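Local atomic coordinates of PEPTIDE N-myristoyltransferase (Saccharomyces cerevisiae, PDB entry 1IIC), a protein that transfers the myristoyl group from myristoyl-CoA to the N-terminal glycine of protein and peptide substrates. Residues S280-Q285 / T291-F296; T223-L228 / K341-E346. One frame throughout, in Å; residues are numbered along the deposited sequence.

Contact 1. Residues S280-Q285 / T291-F296; sequences SYVVEQ and TDFFSF
Thr291 OG1 is gripped from two directions: it accepts a hydrogen bond from Gln285 NE2 at 2.9 Å and lies almost in the plane of that amide, and it donates one to Asp292 OD1 at 2.9 Å, which it meets from above the carboxylate plane. The Gln285 chain folds back at chi2 (-53°), which brings its amide across Thr291 just past the end of the strand. Asp292 lies alongside Val283, its CB 3.5 Å from Val283 CG2, and its carboxylate is also held by Thr322 and Arg343. Strands 278-284 and 290-303 form an antiparallel beta hairpin, and Tyr281 and Phe294 are a hydrogen-bonded pair within it: Tyr281 N reaches Phe294 O at 2.9 Å, and Phe294 N returns to Tyr281 O at 3.1 Å. On the sheet face that carries these two side chains, Phe294 CG stands between its backbone N and carbonyl carbon (chi1 68°), which lays the ring against Tyr281. Tyr281 CB sits over one face of that ring, 4.0 Å from its centroid, while the two rings are slid apart with planes 29° from parallel. Tyr281 CE1 extends the aromatic cluster to Phe296 CE2 at 3.7 Å. On the other face, Ser280 CB and Val282 CG2 approach the edge of the Phe293 ring, and Phe265 packs edge-to-face with Phe293.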
ATOM      1  N   SER A 280     -11.472 -10.020   0.876  1.00 21.51           N
ATOM      2  CA  SER A 280     -12.166  -9.297   1.941  1.00 21.41           C
ATOM      3  C   SER A 280     -13.152 -10.173   2.718  1.00 20.90           C
ATOM      4  O   SER A 280     -13.909 -10.955   2.128  1.00 20.78           O
ATOM      5  CB  SER A 280     -12.896  -8.093   1.362  1.00 21.31           C
ATOM      6  OG  SER A 280     -11.976  -7.180   0.783  1.00 25.98           O
ATOM      7  N   TYR A 281     -13.136 -10.021   4.041  1.00 20.28           N
ATOM      8  CA  TYR A 281     -13.997 -10.791   4.935  1.00 17.35           C
ATOM      9  C   TYR A 281     -14.781  -9.914   5.887  1.00 18.07           C
ATOM     10  O   TYR A 281     -14.396  -8.792   6.195  1.00 16.36           O
ATOM     11  CB  TYR A 281     -13.157 -11.797   5.725  1.00 16.10           C
ATOM     12  CG  TYR A 281     -12.348 -12.656   4.802  1.00 17.03           C
ATOM     13  CD1 TYR A 281     -11.166 -12.174   4.248  1.00 15.66           C
ATOM     14  CD2 TYR A 281     -12.828 -13.894   4.370  1.00 16.11           C
ATOM     15  CE1 TYR A 281     -10.484 -12.891   3.277  1.00 17.16           C
ATOM     16  CE2 TYR A 281     -12.149 -14.623   3.392  1.00 17.71           C
ATOM     17  CZ  TYR A 281     -10.976 -14.105   2.850  1.00 17.73           C
ATOM     18  OH  TYR A 281     -10.306 -14.781   1.859  1.00 19.93           O
ATOM     19  N   VAL A 282     -15.887 -10.461   6.362  1.00 19.19           N
ATOM     20  CA  VAL A 282     -16.774  -9.757   7.261  1.00 21.57           C
ATOM     21  C   VAL A 282     -17.236 -10.720   8.349  1.00 21.73           C
ATOM     22  O   VAL A 282     -17.149 -11.935   8.190  1.00 21.72           O
ATOM     23  CB  VAL A 282     -18.005  -9.234   6.471  1.00 22.69           C
ATOM     24  CG1 VAL A 282     -19.179  -9.036   7.390  1.00 24.84           C
ATOM     25  CG2 VAL A 282     -17.659  -7.931   5.765  1.00 22.13           C
ATOM     26  N   VAL A 283     -17.687 -10.171   9.469  1.00 22.36           N
ATOM     27  CA  VAL A 283     -18.222 -10.986  10.549  1.00 22.80           C
ATOM     28  C   VAL A 283     -19.655 -10.502  10.726  1.00 24.50           C
ATOM     29  O   VAL A 283     -19.892  -9.315  10.960  1.00 24.93           O
ATOM     30  CB  VAL A 283     -17.453 -10.805  11.877  1.00 21.19           C
ATOM     31  CG1 VAL A 283     -18.164 -11.572  12.986  1.00 19.99           C
ATOM     32  CG2 VAL A 283     -16.019 -11.319  11.740  1.00 17.79           C
ATOM     33  N   GLU A 284     -20.606 -11.421  10.588  1.00 25.32           N
ATOM     34  CA  GLU A 284     -22.024 -11.099  10.727  1.00 26.05           C
ATOM     35  C   GLU A 284     -22.659 -11.796  11.940  1.00 25.06           C
ATOM     36  O   GLU A 284     -22.545 -13.009  12.100  1.00 25.63           O
ATOM     37  CB  GLU A 284     -22.767 -11.502   9.448  1.00 27.06           C
ATOM     38  CG  GLU A 284     -24.266 -11.348   9.538  1.00 28.29           C
ATOM     39  CD  GLU A 284     -24.969 -11.674   8.241  1.00 29.46           C
ATOM     40  OE1 GLU A 284     -24.688 -12.749   7.663  1.00 30.12           O
ATOM     41  OE2 GLU A 284     -25.812 -10.858   7.811  1.00 31.64           O
ATOM     42  N   GLN A 285     -23.324 -11.020  12.788  1.00 25.23           N
ATOM     43  CA  GLN A 285     -23.977 -11.559  13.978  1.00 25.07           C
ATOM     44  C   GLN A 285     -25.375 -12.092  13.648  1.00 26.02           C
ATOM     45  O   GLN A 285     -25.999 -11.673  12.672  1.00 27.14           O
ATOM     46  CB  GLN A 285     -24.070 -10.482  15.058  1.00 24.77           C
ATOM     47  CG  GLN A 285     -22.731  -9.850  15.452  1.00 25.13           C
ATOM     48  CD  GLN A 285     -21.667 -10.875  15.831  1.00 25.74           C
ATOM     49  OE1 GLN A 285     -21.972 -11.934  16.380  1.00 23.85           O
ATOM     50  NE2 GLN A 285     -20.408 -10.552  15.550  1.00 25.68           N
ATOM     51  N   THR A 291     -20.221  -6.563  12.311  1.00 21.30           N
ATOM     52  CA  THR A 291     -19.391  -5.943  13.329  1.00 21.43           C
ATOM     53  C   THR A 291     -17.883  -5.942  13.056  1.00 19.91           C
ATOM     54  O   THR A 291     -17.141  -5.271  13.763  1.00 20.28           O
ATOM     55  CB  THR A 291     -19.626  -6.638  14.679  1.00 22.95           C
ATOM     56  OG1 THR A 291     -19.351  -8.038  14.541  1.00 23.05           O
ATOM     57  CG2 THR A 291     -21.077  -6.452  15.132  1.00 22.40           C
ATOM     58  N   ASP A 292     -17.434  -6.686  12.049  1.00 18.43           N
ATOM     59  CA  ASP A 292     -16.009  -6.756  11.731  1.00 18.78           C
ATOM     60  C   ASP A 292     -15.750  -6.829  10.233  1.00 18.54           C
ATOM     61  O   ASP A 292     -16.590  -7.275   9.457  1.00 17.80           O
ATOM     62  CB  ASP A 292     -15.355  -7.974  12.407  1.00 19.66           C
ATOM     63  CG  ASP A 292     -15.534  -7.972  13.911  1.00 21.57           C
ATOM     64  OD1 ASP A 292     -16.537  -8.544  14.392  1.00 22.41           O
ATOM     65  OD2 ASP A 292     -14.686  -7.383  14.609  1.00 21.60           O
ATOM     66  N   PHE A 293     -14.565  -6.396   9.836  1.00 18.25           N
ATOM     67  CA  PHE A 293     -14.192  -6.385   8.435  1.00 18.36           C
ATOM     68  C   PHE A 293     -12.683  -6.321   8.324  1.00 17.13           C
ATOM     69  O   PHE A 293     -12.040  -5.569   9.046  1.00 15.28           O
ATOM     70  CB  PHE A 293     -14.820  -5.165   7.749  1.00 16.13           C
ATOM     71  CG  PHE A 293     -14.123  -4.740   6.483  1.00 16.66           C
ATOM     72  CD1 PHE A 293     -13.355  -3.579   6.455  1.00 17.88           C
ATOM     73  CD2 PHE A 293     -14.228  -5.497   5.323  1.00 18.25           C
ATOM     74  CE1 PHE A 293     -12.704  -3.180   5.292  1.00 18.06           C
ATOM     75  CE2 PHE A 293     -13.578  -5.106   4.154  1.00 19.10           C
ATOM     76  CZ  PHE A 293     -12.813  -3.945   4.140  1.00 19.01           C
ATOM     77  N   PHE A 294     -12.119  -7.145   7.451  1.00 17.94           N
ATOM     78  CA  PHE A 294     -10.688  -7.113   7.236  1.00 18.90           C
ATOM     79  C   PHE A 294     -10.365  -7.643   5.855  1.00 19.89           C
ATOM     80  O   PHE A 294     -11.098  -8.459   5.295  1.00 21.48           O
ATOM     81  CB  PHE A 294      -9.930  -7.887   8.329  1.00 17.88           C
ATOM     82  CG  PHE A 294     -10.151  -9.368   8.310  1.00 20.51           C
ATOM     83  CD1 PHE A 294     -10.906  -9.980   9.305  1.00 20.66           C
ATOM     84  CD2 PHE A 294      -9.566 -10.163   7.328  1.00 20.45           C
ATOM     85  CE1 PHE A 294     -11.068 -11.359   9.323  1.00 20.43           C
ATOM     86  CE2 PHE A 294      -9.726 -11.547   7.340  1.00 20.85           C
ATOM     87  CZ  PHE A 294     -10.475 -12.143   8.338  1.00 21.53           C
ATOM     88  N   SER A 295      -9.263  -7.166   5.296  1.00 19.20           N
ATOM     89  CA  SER A 295      -8.879  -7.591   3.965  1.00 19.42           C
ATOM     90  C   SER A 295      -7.376  -7.658   3.812  1.00 17.61           C
ATOM     91  O   SER A 295      -6.635  -7.106   4.618  1.00 18.02           O
ATOM     92  CB  SER A 295      -9.434  -6.609   2.932  1.00 19.13           C
ATOM     93  OG  SER A 295      -8.887  -5.319   3.148  1.00 21.32           O
ATOM     94  N   PHE A 296      -6.940  -8.365   2.782  1.00 16.38           N
ATOM     95  CA  PHE A 296      -5.531  -8.466   2.466  1.00 16.37           C
ATOM     96  C   PHE A 296      -5.460  -8.704   0.965  1.00 18.02           C
ATOM     97  O   PHE A 296      -6.430  -9.178   0.371  1.00 17.15           O
ATOM     98  CB  PHE A 296      -4.851  -9.595   3.255  1.00 15.61           C
ATOM     99  CG  PHE A 296      -5.406 -10.980   2.989  1.00 16.82           C
ATOM    100  CD1 PHE A 296      -4.969 -11.730   1.900  1.00 16.61           C
ATOM    101  CD2 PHE A 296      -6.322 -11.556   3.872  1.00 14.56           C
ATOM    102  CE1 PHE A 296      -5.433 -13.043   1.693  1.00 17.51           C
ATOM    103  CE2 PHE A 296      -6.794 -12.866   3.677  1.00 16.49           C
ATOM    104  CZ  PHE A 296      -6.350 -13.610   2.589  1.00 15.72           C
TER

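Contact 2. Residues T223-L228 / K341-E346; sequences TKTAGL and KTRLCE
The guanidinium of Arg343 meets the Thr225 methyl obliquely, with CG2 3.6 Å from NH2 and 3.7 Å from NH1, while a water lies in the guanidinium plane at its edge. This water accepts from Arg343 NH2 at 2.7 Å and donates to Ala226 O at 2.9 Å, so it bridges the helix side chain to the loop backbone; no direct hydrogen bond joins the two segments. Arg343 NH2 has a second partner in the carboxylate of Asp292, with which it forms a salt bridge. At the other terminal nitrogen, Arg343 NH1 forms a salt bridge with Glu346 OE2 at 2.8 Å, one helical turn ahead, the acid oxygen being met nearly along its C-O axis and only 16° out of the guanidinium plane. Arg343 leaves the helix with CG anti to its backbone N (chi1 -167°) and then bends at chi2 (52°), which swings the guanidinium across to Thr225. The threonine splits its two branches: its methyl meets the arginine, while OG1 is hydrogen-bonded to Asp350 further along the helix. A methionine in place of Arg343 would probably leave both Glu346 and Asp292 without this charge partner, and would be likely to lose the water-mediated tie to Ala226. Thr225 to Leu228 form a type II beta turn. The contact is small and lies at the protein surface, where the loop leading from helix 210-217 into strand 228-230 runs beside helix 334-357; Arg343 also touches Val283 on strand 278-284 and Thr322 on strand 311-322.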
ATOM      1  N   THR A 223     -10.536 -21.049  10.590  1.00 21.16           N
ATOM      2  CA  THR A 223     -10.676 -19.795  11.328  1.00 22.76           C
ATOM      3  C   THR A 223     -11.450 -20.020  12.619  1.00 23.46           C
ATOM      4  O   THR A 223     -12.080 -21.061  12.783  1.00 23.65           O
ATOM      5  CB  THR A 223     -11.384 -18.728  10.485  1.00 22.24           C
ATOM      6  OG1 THR A 223     -12.641 -19.238  10.013  1.00 23.10           O
ATOM      7  CG2 THR A 223     -10.499 -18.332   9.316  1.00 20.30           C
ATOM      8  N   LYS A 224     -11.415 -19.047  13.529  1.00 25.39           N
ATOM      9  CA  LYS A 224     -12.094 -19.205  14.815  1.00 27.24           C
ATOM     10  C   LYS A 224     -13.201 -18.209  15.134  1.00 26.51           C
ATOM     11  O   LYS A 224     -14.025 -18.460  16.003  1.00 27.73           O
ATOM     12  CB  LYS A 224     -11.057 -19.186  15.947  1.00 28.98           C
ATOM     13  CG  LYS A 224      -9.893 -20.133  15.708  1.00 31.83           C
ATOM     14  CD  LYS A 224      -9.127 -20.441  16.984  1.00 34.22           C
ATOM     15  CE  LYS A 224      -7.990 -21.423  16.700  1.00 36.35           C
ATOM     16  NZ  LYS A 224      -8.447 -22.636  15.952  1.00 37.65           N
ATOM     17  N   THR A 225     -13.230 -17.079  14.444  1.00 26.38           N
ATOM     18  CA  THR A 225     -14.251 -16.077  14.714  1.00 24.64           C
ATOM     19  C   THR A 225     -15.612 -16.475  14.151  1.00 24.27           C
ATOM     20  O   THR A 225     -15.762 -16.702  12.948  1.00 24.32           O
ATOM     21  CB  THR A 225     -13.839 -14.714  14.138  1.00 25.14           C
ATOM     22  OG1 THR A 225     -12.475 -14.445  14.495  1.00 24.22           O
ATOM     23  CG2 THR A 225     -14.727 -13.609  14.696  1.00 21.03           C
ATOM     24  N   ALA A 226     -16.598 -16.558  15.032  1.00 23.35           N
ATOM     25  CA  ALA A 226     -17.952 -16.932  14.649  1.00 22.55           C
ATOM     26  C   ALA A 226     -18.583 -15.835  13.807  1.00 21.03           C
ATOM     27  O   ALA A 226     -18.432 -14.656  14.113  1.00 22.88           O
ATOM     28  CB  ALA A 226     -18.790 -17.178  15.901  1.00 23.42           C
ATOM     29  N   GLY A 227     -19.276 -16.227  12.741  1.00 21.35           N
ATOM     30  CA  GLY A 227     -19.932 -15.263  11.867  1.00 19.76           C
ATOM     31  C   GLY A 227     -19.046 -14.751  10.743  1.00 20.09           C
ATOM     32  O   GLY A 227     -19.500 -14.026   9.856  1.00 20.25           O
ATOM     33  N   LEU A 228     -17.777 -15.134  10.780  1.00 20.88           N
ATOM     34  CA  LEU A 228     -16.794 -14.705   9.780  1.00 21.49           C
ATOM     35  C   LEU A 228     -17.056 -15.357   8.412  1.00 21.71           C
ATOM     36  O   LEU A 228     -17.163 -16.578   8.303  1.00 21.64           O
ATOM     37  CB  LEU A 228     -15.390 -15.071  10.294  1.00 20.71           C
ATOM     38  CG  LEU A 228     -14.060 -14.498   9.771  1.00 21.18           C
ATOM     39  CD1 LEU A 228     -13.277 -15.604   9.107  1.00 22.20           C
ATOM     40  CD2 LEU A 228     -14.272 -13.329   8.843  1.00 21.67           C
ATOM     41  N   LYS A 341      -7.809  -4.597  21.212  1.00 19.88           N
ATOM     42  CA  LYS A 341      -6.684  -5.504  21.048  1.00 20.62           C
ATOM     43  C   LYS A 341      -7.116  -6.969  20.995  1.00 20.04           C
ATOM     44  O   LYS A 341      -6.617  -7.743  20.180  1.00 19.50           O
ATOM     45  CB  LYS A 341      -5.669  -5.325  22.177  1.00 19.43           C
ATOM     46  CG  LYS A 341      -4.535  -6.298  22.019  1.00 20.05           C
ATOM     47  CD  LYS A 341      -3.546  -6.283  23.145  1.00 23.45           C
ATOM     48  CE  LYS A 341      -2.392  -7.209  22.792  1.00 23.13           C
ATOM     49  NZ  LYS A 341      -1.598  -7.606  23.983  1.00 27.87           N
ATOM     50  N   THR A 342      -8.039  -7.349  21.871  1.00 20.37           N
ATOM     51  CA  THR A 342      -8.525  -8.720  21.900  1.00 20.00           C
ATOM     52  C   THR A 342      -9.246  -9.079  20.602  1.00 18.91           C
ATOM     53  O   THR A 342      -9.106 -10.190  20.102  1.00 19.38           O
ATOM     54  CB  THR A 342      -9.481  -8.956  23.087  1.00 20.44           C
ATOM     55  OG1 THR A 342      -8.772  -8.753  24.309  1.00 20.84           O
ATOM     56  CG2 THR A 342     -10.019 -10.402  23.074  1.00 20.91           C
ATOM     57  N   ARG A 343     -10.007  -8.139  20.050  1.00 19.32           N
ATOM     58  CA  ARG A 343     -10.736  -8.414  18.815  1.00 19.03           C
ATOM     59  C   ARG A 343      -9.805  -8.478  17.598  1.00 18.53           C
ATOM     60  O   ARG A 343      -9.913  -9.378  16.766  1.00 17.93           O
ATOM     61  CB  ARG A 343     -11.818  -7.355  18.599  1.00 19.55           C
ATOM     62  CG  ARG A 343     -12.819  -7.707  17.521  1.00 20.76           C
ATOM     63  CD  ARG A 343     -13.402  -9.098  17.764  1.00 22.35           C
ATOM     64  NE  ARG A 343     -14.549  -9.377  16.914  1.00 22.77           N
ATOM     65  CZ  ARG A 343     -15.239 -10.512  16.940  1.00 24.75           C
ATOM     66  NH1 ARG A 343     -14.891 -11.488  17.778  1.00 22.72           N
ATOM     67  NH2 ARG A 343     -16.298 -10.657  16.150  1.00 22.67           N
ATOM     68  N   LEU A 344      -8.884  -7.527  17.507  1.00 19.09           N
ATOM     69  CA  LEU A 344      -7.943  -7.489  16.392  1.00 17.91           C
ATOM     70  C   LEU A 344      -7.053  -8.722  16.397  1.00 17.62           C
ATOM     71  O   LEU A 344      -6.790  -9.306  15.350  1.00 16.74           O
ATOM     72  CB  LEU A 344      -7.087  -6.216  16.444  1.00 16.71           C
ATOM     73  CG  LEU A 344      -7.841  -4.891  16.240  1.00 18.81           C
ATOM     74  CD1 LEU A 344      -6.838  -3.751  16.142  1.00 18.71           C
ATOM     75  CD2 LEU A 344      -8.699  -4.948  14.966  1.00 18.99           C
ATOM     76  N   CYS A 345      -6.581  -9.117  17.569  1.00 18.61           N
ATOM     77  CA  CYS A 345      -5.753 -10.313  17.649  1.00 20.25           C
ATOM     78  C   CYS A 345      -6.551 -11.509  17.128  1.00 20.03           C
ATOM     79  O   CYS A 345      -5.986 -12.407  16.509  1.00 21.60           O
ATOM     80  CB  CYS A 345      -5.302 -10.569  19.095  1.00 19.23           C
ATOM     81  SG  CYS A 345      -3.962  -9.499  19.640  1.00 21.33           S
ATOM     82  N   GLU A 346      -7.863 -11.516  17.375  1.00 20.46           N
ATOM     83  CA  GLU A 346      -8.727 -12.609  16.911  1.00 20.58           C
ATOM     84  C   GLU A 346      -8.910 -12.553  15.399  1.00 18.69           C
ATOM     85  O   GLU A 346      -8.661 -13.527  14.695  1.00 18.10           O
ATOM     86  CB  GLU A 346     -10.113 -12.531  17.571  1.00 22.44           C
ATOM     87  CG  GLU A 346     -10.141 -12.789  19.071  1.00 27.54           C
ATOM     88  CD  GLU A 346     -11.518 -12.537  19.699  1.00 31.15           C
ATOM     89  OE1 GLU A 346     -11.681 -12.847  20.900  1.00 33.01           O
ATOM     90  OE2 GLU A 346     -12.432 -12.026  19.003  1.00 31.98           O
TER
HETATM   91  O   HOH W   1     -18.178 -12.598  16.112  1.00 17.10           O

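Contact 1 is buried within a beta hairpin of the C-terminal family region, whereas contact 2, about 9 Å away between centres, lies at the surface, where a loop meets a helix. Contact 1 nests in the loop closed by contact 2. Helix 334-357 serves both, packing on Val283, Asp292 and Phe294 of contact 1 and supplying Arg343 and Glu346 to contact 2. Backbone hydrogen bonds and aromatic packing dominate the first, while a methyl contact and a water bridge make up the second. At their border Arg343 NH2 forms a salt bridge with Asp292 OD1 at 2.8 Å, and Glu284 N probably bonds to Gly227 O at 2.9 Å, linking the turn of 223-228 to the end of strand 278-284.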